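Local coordinates for protein HepC.19480.a.B1 (Helicobacter pylori, PDB 6MTZ) that is of unknown function but is probably a DHH/DHHA1-type phosphoesterase acting on nucleotides or short oligonucleotides, at residues L184-F187 and E192-D195; D220-K225 and E236-I241. All blocks are in the same frame, centred on the assembly; numbering follows the deposited sequence.

Contact 1 (L184-F187 and E192-D195)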
# COMPACT_ATOMS: atom_id res chain seq x y z
N LEU A 184 0.67 -3.94 8.59
CA LEU A 184 1.68 -4.30 7.60
C LEU A 184 2.12 -3.02 6.88
O LEU A 184 1.35 -2.45 6.09
CB LEU A 184 1.16 -5.33 6.60
CG LEU A 184 0.64 -6.68 7.14
CD1 LEU A 184 0.09 -7.55 6.01
CD2 LEU A 184 1.74 -7.45 7.90
N ASN A 185 3.36 -2.60 7.13
CA ASN A 185 3.91 -1.42 6.48
C ASN A 185 3.72 -1.48 4.97
O ASN A 185 4.11 -2.45 4.31
CB ASN A 185 5.41 -1.28 6.80
CG ASN A 185 6.03 -0.05 6.17
OD1 ASN A 185 6.53 -0.10 5.05
ND2 ASN A 185 6.01 1.07 6.89
N ARG A 186 3.12 -0.41 4.42
CA ARG A 186 2.74 -0.42 3.01
C ARG A 186 3.95 -0.36 2.10
O ARG A 186 3.99 -1.04 1.07
CB ARG A 186 1.79 0.75 2.71
CG ARG A 186 1.25 0.73 1.27
CD ARG A 186 0.10 1.75 1.04
NE ARG A 186 0.50 3.16 1.17
CZ ARG A 186 0.95 3.91 0.16
NH1 ARG A 186 1.06 3.41 -1.07
NH2 ARG A 186 1.29 5.18 0.37
N PHE A 187 4.97 0.42 2.48
CA PHE A 187 6.15 0.53 1.63
C PHE A 187 6.89 -0.80 1.54
O PHE A 187 7.27 -1.24 0.45
CB PHE A 187 7.12 1.60 2.15
CG PHE A 187 8.34 1.76 1.28
CD1 PHE A 187 9.47 0.97 1.47
CD2 PHE A 187 8.34 2.64 0.21
CE1 PHE A 187 10.57 1.09 0.63
CE2 PHE A 187 9.43 2.76 -0.62
CZ PHE A 187 10.55 1.98 -0.41
N GLU A 192 1.27 -7.58 0.38
CA GLU A 192 0.68 -8.19 1.56
C GLU A 192 -0.18 -7.18 2.31
O GLU A 192 -1.18 -7.55 2.93
CB GLU A 192 1.76 -8.76 2.48
CG GLU A 192 2.54 -9.93 1.87
CD GLU A 192 3.69 -9.48 0.97
OE1 GLU A 192 3.83 -8.26 0.77
OE2 GLU A 192 4.45 -10.35 0.48
N ASN A 193 0.19 -5.90 2.23
CA ASN A 193 -0.65 -4.85 2.79
C ASN A 193 -1.99 -4.78 2.06
O ASN A 193 -3.05 -4.70 2.69
CB ASN A 193 0.09 -3.52 2.73
CG ASN A 193 -0.76 -2.34 3.14
OD1 ASN A 193 -1.42 -1.73 2.31
ND2 ASN A 193 -0.73 -2.01 4.42
N ARG A 194 -1.95 -4.86 0.72
CA ARG A 194 -3.19 -4.77 -0.05
C ARG A 194 -4.06 -5.99 0.17
O ARG A 194 -5.28 -5.86 0.36
CB ARG A 194 -2.86 -4.60 -1.53
CG ARG A 194 -4.09 -4.54 -2.45
CD ARG A 194 -3.67 -4.35 -3.94
NE ARG A 194 -2.73 -3.25 -4.11
CZ ARG A 194 -1.41 -3.37 -4.25
NH1 ARG A 194 -0.83 -4.58 -4.26
NH2 ARG A 194 -0.66 -2.28 -4.39
N ASP A 195 -3.46 -7.19 0.17
CA ASP A 195 -4.22 -8.41 0.39
C ASP A 195 -4.93 -8.39 1.73
O ASP A 195 -6.09 -8.81 1.85
CB ASP A 195 -3.29 -9.63 0.32
CG ASP A 195 -2.77 -9.89 -1.08
OD1 ASP A 195 -3.20 -9.21 -2.03
OD2 ASP A 195 -1.94 -10.80 -1.23
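The chi1 of N193 sets its CG opposite the backbone N (173°), aiming the amide from helix 190-203 at the loop, while L184 CG lies anti to its own carbonyl carbon, which carries CD1 to the helix. The N193 amide donates from ND2 to L184 O at 2.7 Å. The acceptor is met almost end-on, with a C=O...N angle of 161°, but the N-H is bent away from a straight line (142°) and L184 O lies somewhat out of the amide plane. Beside this bond, L184 CD1 rests against the helix backbone, 3.3 Å from E192 O, a tight carbon-oxygen approach, with E192 CB farther off at 4.1 Å. On the amide's other end, N193 OD1 faces the aliphatic part of R186, with CG nearest at 3.8 Å; the two side chains pass at a slant. The guanidinium leaves this site for a salt bridge with E45. N185 OD1 bonds to M188 N and its ND2 to S271, while the F187 ring meets Y270, at the end of strand 264-270, edge to face, which places the loop between the two domains. One short bond from a buried amide thus satisfies a loop carbonyl and fixes which end of the amide is the nitrogen, with OD1 lying against the R186 carbons.

Contact 2 (D220-K225 and E236-I241)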
# COMPACT_ATOMS: atom_id res chain seq x y z
N ASP A 220 -16.48 -7.05 15.80
CA ASP A 220 -15.80 -8.27 15.37
C ASP A 220 -14.47 -8.00 14.71
O ASP A 220 -13.67 -8.93 14.55
CB ASP A 220 -16.65 -9.05 14.34
CG ASP A 220 -17.73 -9.92 14.99
OD1 ASP A 220 -17.91 -9.88 16.22
OD2 ASP A 220 -18.43 -10.63 14.23
N LEU A 221 -14.21 -6.75 14.32
CA LEU A 221 -13.10 -6.45 13.42
C LEU A 221 -11.74 -6.79 14.04
O LEU A 221 -10.87 -7.33 13.35
CB LEU A 221 -13.14 -4.98 13.02
CG LEU A 221 -11.99 -4.50 12.16
CD1 LEU A 221 -11.82 -5.34 10.91
CD2 LEU A 221 -12.23 -3.06 11.78
N PHE A 222 -11.54 -6.45 15.32
CA PHE A 222 -10.22 -6.61 15.94
C PHE A 222 -9.77 -8.06 15.89
O PHE A 222 -8.65 -8.37 15.45
CB PHE A 222 -10.25 -6.10 17.39
CG PHE A 222 -8.90 -6.15 18.10
CD1 PHE A 222 -7.90 -5.23 17.79
CD2 PHE A 222 -8.64 -7.09 19.10
CE1 PHE A 222 -6.67 -5.25 18.44
CE2 PHE A 222 -7.40 -7.12 19.77
CZ PHE A 222 -6.42 -6.20 19.44
N ARG A 223 -10.65 -8.98 16.28
CA ARG A 223 -10.33 -10.41 16.23
C ARG A 223 -10.09 -10.85 14.80
O ARG A 223 -9.16 -11.61 14.52
CB ARG A 223 -11.46 -11.22 16.89
CG ARG A 223 -11.18 -12.73 16.97
CD ARG A 223 -12.24 -13.51 17.78
NE ARG A 223 -11.89 -14.93 17.79
CZ ARG A 223 -11.15 -15.51 18.73
NH1 ARG A 223 -10.72 -14.81 19.77
NH2 ARG A 223 -10.85 -16.80 18.64
N LEU A 224 -10.90 -10.33 13.86
CA LEU A 224 -10.69 -10.65 12.45
C LEU A 224 -9.32 -10.20 11.96
O LEU A 224 -8.67 -10.92 11.20
CB LEU A 224 -11.78 -10.00 11.58
CG LEU A 224 -13.21 -10.54 11.71
CD1 LEU A 224 -14.14 -9.76 10.75
CD2 LEU A 224 -13.24 -12.04 11.42
N LYS A 225 -8.88 -9.01 12.37
CA LYS A 225 -7.57 -8.53 11.96
C LYS A 225 -6.46 -9.44 12.46
O LYS A 225 -5.51 -9.74 11.73
CB LYS A 225 -7.34 -7.10 12.46
CG LYS A 225 -8.32 -6.06 11.90
CD LYS A 225 -8.06 -4.69 12.58
CE LYS A 225 -6.66 -4.16 12.24
NZ LYS A 225 -6.45 -2.74 12.72
N GLU A 236 -2.25 -14.64 21.54
CA GLU A 236 -1.25 -13.65 21.12
C GLU A 236 -1.82 -12.23 21.14
O GLU A 236 -2.99 -12.02 20.80
CB GLU A 236 -0.73 -13.98 19.71
CG GLU A 236 -0.16 -15.39 19.59
CD GLU A 236 0.30 -15.72 18.18
OE1 GLU A 236 -0.50 -15.58 17.24
OE2 GLU A 236 1.47 -16.13 18.02
N THR A 237 -0.98 -11.27 21.52
CA THR A 237 -1.36 -9.87 21.44
C THR A 237 -1.19 -9.34 20.02
O THR A 237 -0.46 -9.90 19.20
CB THR A 237 -0.51 -8.99 22.37
OG1 THR A 237 0.85 -9.00 21.91
CG2 THR A 237 -0.60 -9.47 23.83
N MET A 238 -1.87 -8.23 19.74
CA MET A 238 -1.80 -7.65 18.41
C MET A 238 -0.38 -7.19 18.09
O MET A 238 0.11 -7.40 16.98
CB MET A 238 -2.78 -6.49 18.29
CG MET A 238 -2.71 -5.76 16.96
SD MET A 238 -3.06 -6.84 15.56
CE MET A 238 -4.83 -6.67 15.44
N ASP A 239 0.31 -6.60 19.08
CA ASP A 239 1.66 -6.11 18.83
C ASP A 239 2.63 -7.25 18.53
O ASP A 239 3.52 -7.09 17.69
CB ASP A 239 2.15 -5.22 19.99
CG ASP A 239 2.02 -5.89 21.36
OD1 ASP A 239 2.84 -6.77 21.67
OD2 ASP A 239 1.12 -5.52 22.15
N ASN A 240 2.44 -8.44 19.12
CA ASN A 240 3.30 -9.54 18.69
C ASN A 240 2.84 -10.17 17.38
O ASN A 240 3.66 -10.65 16.61
CB ASN A 240 3.41 -10.60 19.79
CG ASN A 240 4.21 -10.10 20.96
OD1 ASN A 240 5.13 -9.31 20.80
ND2 ASN A 240 3.85 -10.54 22.15
N ILE A 241 1.53 -10.17 17.12
CA ILE A 241 1.05 -10.71 15.85
C ILE A 241 1.54 -9.86 14.69
O ILE A 241 2.01 -10.38 13.67
CB ILE A 241 -0.48 -10.82 15.86
CG1 ILE A 241 -0.88 -11.90 16.89
CG2 ILE A 241 -1.03 -11.13 14.45
CD1 ILE A 241 -2.35 -11.88 17.20
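K225 and M238 mark the closest backbone approach, 8.7 Å between their CA atoms, where helix 213-228, kinked at F222 and R223, whose N atoms have no bond to the preceding turn, passes the first turn of helix 238-251. At that separation the gap is bridged by side chains, and M238 does most of the work. It touches at two places along its length. M238 CB lies 3.8 Å from F222 CZ, at the far end of the ring, and the thioether then curls back toward the first helix because chi2 is only 60° and chi3 bends as well. This turn delivers the methyl group between two partners: M238 CE is 3.8 Å from F222 CE1 and 3.9 Å from K225 CB. F222 comes from the opposite direction, extended from its helix with CG trans to the backbone N (-177°), and the methyl meets its ring obliquely. The contact is wholly apolar; K225 contributes its CB, while its NZ forms a salt bridge with E183. M238 is the first residue of its helix, and the helix start is well formed. T237 is the N-cap, its OG1 accepting from N240 N at 3.3 Å with an N-H...O angle of 159°, and I241 N bonds to T237 O at 2.9 Å to close the first turn. Around this pair, L221 and K225 lean on L200 of helix 190-203, whereas M238 and I241 pack on K226, near the end of helix 213-228, and on L229 just beyond it. The contact therefore lies where the helical segment between the two sheets turns into helix 238-251, which leads on to the mixed sheet.

The two contacts follow one another along the chain; their centres are about 16 Å apart and their nearest atoms about 6 Å. They are nevertheless joined through shared neighbours. L184 of contact 1 packs on A245 and Q246, farther along the helix whose first turn belongs to contact 2, and L229 is touched by both L184 and M238. E183, the residue before L184 in the same loop, pairs with K225. Contact 1 is central, its centre about 5 Å from the chain centre, between the domains where a DHH-type active-site cleft would be expected; contact 2 is peripheral, at about 20 Å.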